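Local coordinates for pollen-specific leucine-rich repeat extensin-like protein 1 (Arabidopsis thaliana, PDB 6TME) that probably binds RALF signalling peptides in the cell wall of the growing pollen tube and so takes part in controlling wall integrity, at residues Gly106-Pro109 and Pro110-Leu114; Gly178-Pro182 and Glu183-Lys187. All coordinates share one frame; numbering follows the deposited sequence.

Contact 1 of 2, residues Gly106-Pro109 and Pro110-Leu114; sequences GYLP and PELGL
The side chain of Leu112 crosses the CD side of the Pro109 ring at a slant and ends beside Leu108. Its CD1 lies 3.7 Å from CD of Pro109, and the same methyl is 3.7 Å from CB of Leu108. CG of Leu112 comes within 3.5 Å of the carbonyl O of Pro109. Its torsions explain this placement: CG stands opposite the carbonyl carbon (chi1 -65°), and the chain then runs on extended, carrying CD1 back toward the loop. The same O of Pro109 accepts a hydrogen bond from the backbone N of Leu112 at 3.1 Å. That bond is fairly straight (158° at the hydrogen). It starts the 3-10 turns. Two more follow, from Gly113 N to Pro110 O at 2.9 Å and from Leu114 N to Glu111 O. Pro110 fits the first turn: its ring holds phi near the value needed, and no N-H is required there. On another side of Pro109, the bent side chain of Glu111 (chi2 74°) brings OE1 to 3.5 Å from CB of Pro109. With an alanine at Leu112, CG and both methyls would be gone, and Pro109 CD and Leu108 CB would probably lose the apolar partner that joins them. The sequence fits the G-x-L-P-x-x-L-G pattern of plant leucine-rich repeats, in which the two leucines, here Leu108 and Leu112, are inward-facing framework positions, and the proline lies between them in the chain. Pro110 O also takes a bond from the hydroxyl of Ser135. Trp54 of helix 43-56 packs on Leu108, Pro109 and Leu112, and Ala53 meets Glu111. Gly106 pairs by its backbone with Cys129, so the segment runs from strand 105-106, next to strand 127-130, to a turn covered by the N-terminal helix.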
# COMPACT_ATOMS: atom_id res chain seq x y z
N GLY A 106 14.84 6.26 17.54
CA GLY A 106 16.25 6.26 17.20
C GLY A 106 16.38 6.53 15.71
O GLY A 106 15.55 7.20 15.11
N TYR A 107 17.45 6.01 15.13
CA TYR A 107 17.65 6.03 13.69
C TYR A 107 18.35 4.74 13.29
O TYR A 107 18.73 3.94 14.15
CB TYR A 107 18.46 7.25 13.26
CG TYR A 107 19.90 7.28 13.74
CD1 TYR A 107 20.21 7.63 15.04
CD2 TYR A 107 20.95 6.96 12.87
CE1 TYR A 107 21.52 7.70 15.48
CE2 TYR A 107 22.27 7.00 13.30
CZ TYR A 107 22.55 7.38 14.61
OH TYR A 107 23.85 7.43 15.06
N LEU A 108 18.49 4.52 11.98
CA LEU A 108 19.11 3.30 11.50
C LEU A 108 20.53 3.62 11.07
O LEU A 108 20.72 4.29 10.05
CB LEU A 108 18.34 2.66 10.34
CG LEU A 108 16.81 2.45 10.32
CD1 LEU A 108 16.42 1.58 9.10
CD2 LEU A 108 16.28 1.84 11.59
N PRO A 109 21.55 3.14 11.79
CA PRO A 109 22.92 3.52 11.48
C PRO A 109 23.47 2.73 10.30
O PRO A 109 22.96 1.64 9.99
CB PRO A 109 23.68 3.20 12.78
CG PRO A 109 22.89 2.10 13.41
CD PRO A 109 21.44 2.33 13.01
N PRO A 110 24.50 3.25 9.63
CA PRO A 110 25.12 2.51 8.52
C PRO A 110 25.51 1.10 8.87
O PRO A 110 25.50 0.23 7.99
CB PRO A 110 26.36 3.35 8.19
CG PRO A 110 26.05 4.70 8.70
CD PRO A 110 25.22 4.50 9.92
N GLU A 111 25.86 0.85 10.13
CA GLU A 111 26.38 -0.45 10.53
C GLU A 111 25.35 -1.56 10.33
O GLU A 111 25.74 -2.73 10.22
CB GLU A 111 26.85 -0.41 11.99
CG GLU A 111 28.17 0.31 12.22
CD GLU A 111 28.07 1.84 12.13
OE1 GLU A 111 26.95 2.39 12.02
OE2 GLU A 111 29.13 2.50 12.16
N LEU A 112 24.06 -1.23 10.27
CA LEU A 112 23.06 -2.25 9.97
C LEU A 112 23.34 -2.92 8.63
O LEU A 112 22.87 -4.05 8.40
CB LEU A 112 21.66 -1.64 9.98
CG LEU A 112 21.23 -1.13 11.37
CD1 LEU A 112 19.84 -0.54 11.39
CD2 LEU A 112 21.36 -2.24 12.41
N GLY A 113 24.14 -2.28 7.77
CA GLY A 113 24.58 -2.92 6.53
C GLY A 113 25.37 -4.20 6.75
O GLY A 113 25.62 -4.93 5.78
N LEU A 114 25.78 -4.48 7.99
CA LEU A 114 26.49 -5.72 8.28
C LEU A 114 25.55 -6.92 8.41
O LEU A 114 26.03 -8.05 8.40
CB LEU A 114 27.32 -5.56 9.56
CG LEU A 114 28.55 -4.63 9.45
CD1 LEU A 114 29.06 -4.26 10.82
CD2 LEU A 114 29.68 -5.19 8.58

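Contact 2 of 2, residues Gly178-Pro182 and Glu183-Lys187; sequences GKLPP and EIFDK
Pro181 and Ile184 are joined by the first backbone bond of a 3-10 turn. The N of Ile184 gives its hydrogen to O of Pro181 at 3.0 Å, nearly straight at 166°. CG2 of Ile184 sits against the same oxygen, 3.2 Å away. The second bond runs from Phe185 N to Pro182 O, 3.2 Å long and 159° at the hydrogen. Pro182 O has a further partner, the hydroxyl of Thr206, so two donors grip it. The turn continues with Asp186 N on Glu183 O at 2.8 Å, and fades in a weak bond from Lys187 N to Ile184 O. Glu183 takes the torsion that sets CG between its backbone N and carbonyl carbon (chi1 55°). With the bend at chi2, this brings the carboxylate back alongside the two prolines: OE1 lies 3.5 Å from CD of Pro182, and CD of Glu183 is 3.8 Å from CB of Pro181. These are ring-carbon contacts, since the Pro182 N has no hydrogen for OE1. CE2 of Phe185 approaches CD2 of Leu180 at 4.2 Å, while CG2 of Ile184 lies over one face of the Phe185 ring, toward its rim. NZ of Lys187 is satisfied by O of Trp163, and weakly by O of Leu161. The turn lies in a leucine-rich repeat and carries the chain between strands of the solenoid. Phe156 packs on Pro181 and Ile184, and Pro204 on Pro182. Gly178 pairs by its backbone with Glu200, so the loop leaves strand 175-178 beside strand 198-201.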
# COMPACT_ATOMS: atom_id res chain seq x y z
N GLY A 178 8.63 14.29 -2.53
CA GLY A 178 9.22 14.41 -3.85
C GLY A 178 8.61 13.43 -4.83
O GLY A 178 7.54 12.83 -4.61
N LYS A 179 9.31 13.25 -5.95
CA LYS A 179 8.82 12.40 -7.03
C LYS A 179 8.96 10.93 -6.65
O LYS A 179 9.81 10.54 -5.84
CB LYS A 179 9.61 12.66 -8.32
CG LYS A 179 9.56 14.09 -8.83
CD LYS A 179 10.48 14.29 -10.03
CE LYS A 179 10.24 15.64 -10.70
NZ LYS A 179 11.05 15.83 -11.93
N LEU A 180 8.16 10.14 -7.27
CA LEU A 180 8.24 8.69 -7.12
C LEU A 180 9.15 8.10 -8.20
O LEU A 180 8.95 8.38 -9.38
CB LEU A 180 6.86 8.09 -7.22
CG LEU A 180 6.61 6.69 -6.72
CD1 LEU A 180 6.97 6.68 -5.26
CD2 LEU A 180 5.12 6.36 -6.95
N PRO A 181 10.15 7.30 -7.84
CA PRO A 181 11.03 6.70 -8.87
C PRO A 181 10.24 5.76 -9.76
O PRO A 181 9.74 4.72 -9.29
CB PRO A 181 12.08 5.93 -8.05
CG PRO A 181 11.95 6.45 -6.63
CD PRO A 181 10.52 6.90 -6.48
N PRO A 182 10.08 6.09 -11.05
CA PRO A 182 9.28 5.22 -11.92
C PRO A 182 9.79 3.79 -11.94
O PRO A 182 8.99 2.85 -12.05
CB PRO A 182 9.39 5.88 -13.31
CG PRO A 182 9.81 7.31 -13.04
CD PRO A 182 10.64 7.26 -11.76
N GLU A 183 11.09 3.58 -11.80
CA GLU A 183 11.61 2.22 -11.87
C GLU A 183 11.08 1.32 -10.75
O GLU A 183 11.23 0.10 -10.85
CB GLU A 183 13.14 2.25 -11.86
CG GLU A 183 13.79 3.01 -10.70
CD GLU A 183 14.05 4.49 -11.00
OE1 GLU A 183 13.32 5.07 -11.83
OE2 GLU A 183 15.00 5.06 -10.41
N ILE A 184 10.44 1.88 -9.71
CA ILE A 184 9.89 1.05 -8.63
C ILE A 184 8.90 0.02 -9.16
O ILE A 184 8.80 -1.09 -8.63
CB ILE A 184 9.25 1.92 -7.52
CG1 ILE A 184 8.93 1.07 -6.28
CG2 ILE A 184 7.91 2.46 -7.98
CD1 ILE A 184 10.14 0.58 -5.54
N PHE A 185 8.16 0.36 -10.23
CA PHE A 185 7.20 -0.59 -10.79
C PHE A 185 7.86 -1.63 -11.70
O PHE A 185 7.17 -2.56 -12.14
CB PHE A 185 6.07 0.17 -11.50
CG PHE A 185 5.25 0.99 -10.55
CD1 PHE A 185 4.46 0.37 -9.60
CD2 PHE A 185 5.35 2.37 -10.54
CE1 PHE A 185 3.74 1.11 -8.67
CE2 PHE A 185 4.63 3.12 -9.62
CZ PHE A 185 3.82 2.48 -8.68
N ASP A 186 9.17 -1.50 -11.96
CA ASP A 186 9.92 -2.54 -12.68
C ASP A 186 10.34 -3.69 -11.78
O ASP A 186 10.54 -4.81 -12.27
CB ASP A 186 11.17 -1.96 -13.34
CG ASP A 186 10.88 -0.79 -14.27
OD1 ASP A 186 9.88 -0.84 -15.02
OD2 ASP A 186 11.66 0.20 -14.23
N LYS A 187 10.53 -3.46 -10.48
CA LYS A 187 10.78 -4.57 -9.56
C LYS A 187 9.57 -5.50 -9.53
O LYS A 187 8.44 -5.09 -9.81
CB LYS A 187 11.05 -4.05 -8.14
CG LYS A 187 12.01 -2.88 -8.03
CD LYS A 187 13.44 -3.34 -8.10
CE LYS A 187 13.86 -4.08 -6.83
NZ LYS A 187 14.96 -5.03 -7.13

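Overall arrangement
From the N terminus, the chain passes helix 43-56 and then strand 105-106. Contact 1 follows directly and forms a 3-10 turn on the way to strand 120-122. Further along the solenoid, contact 2 follows strand 175-178 in the same way and leads to strand 191-193. Each contact closes only a short local turn, and the first is complete before the second begins. They neither nest nor cross. Their centres are 24 Å apart and their nearest atoms about 16 Å. Contact 1 ties the start of the solenoid to the N-terminal helix. Contact 2 packs on the loops of its neighbours, through Phe156 and Leu161 before it and Pro204 after it, and its first residue pairs with strand 198-201.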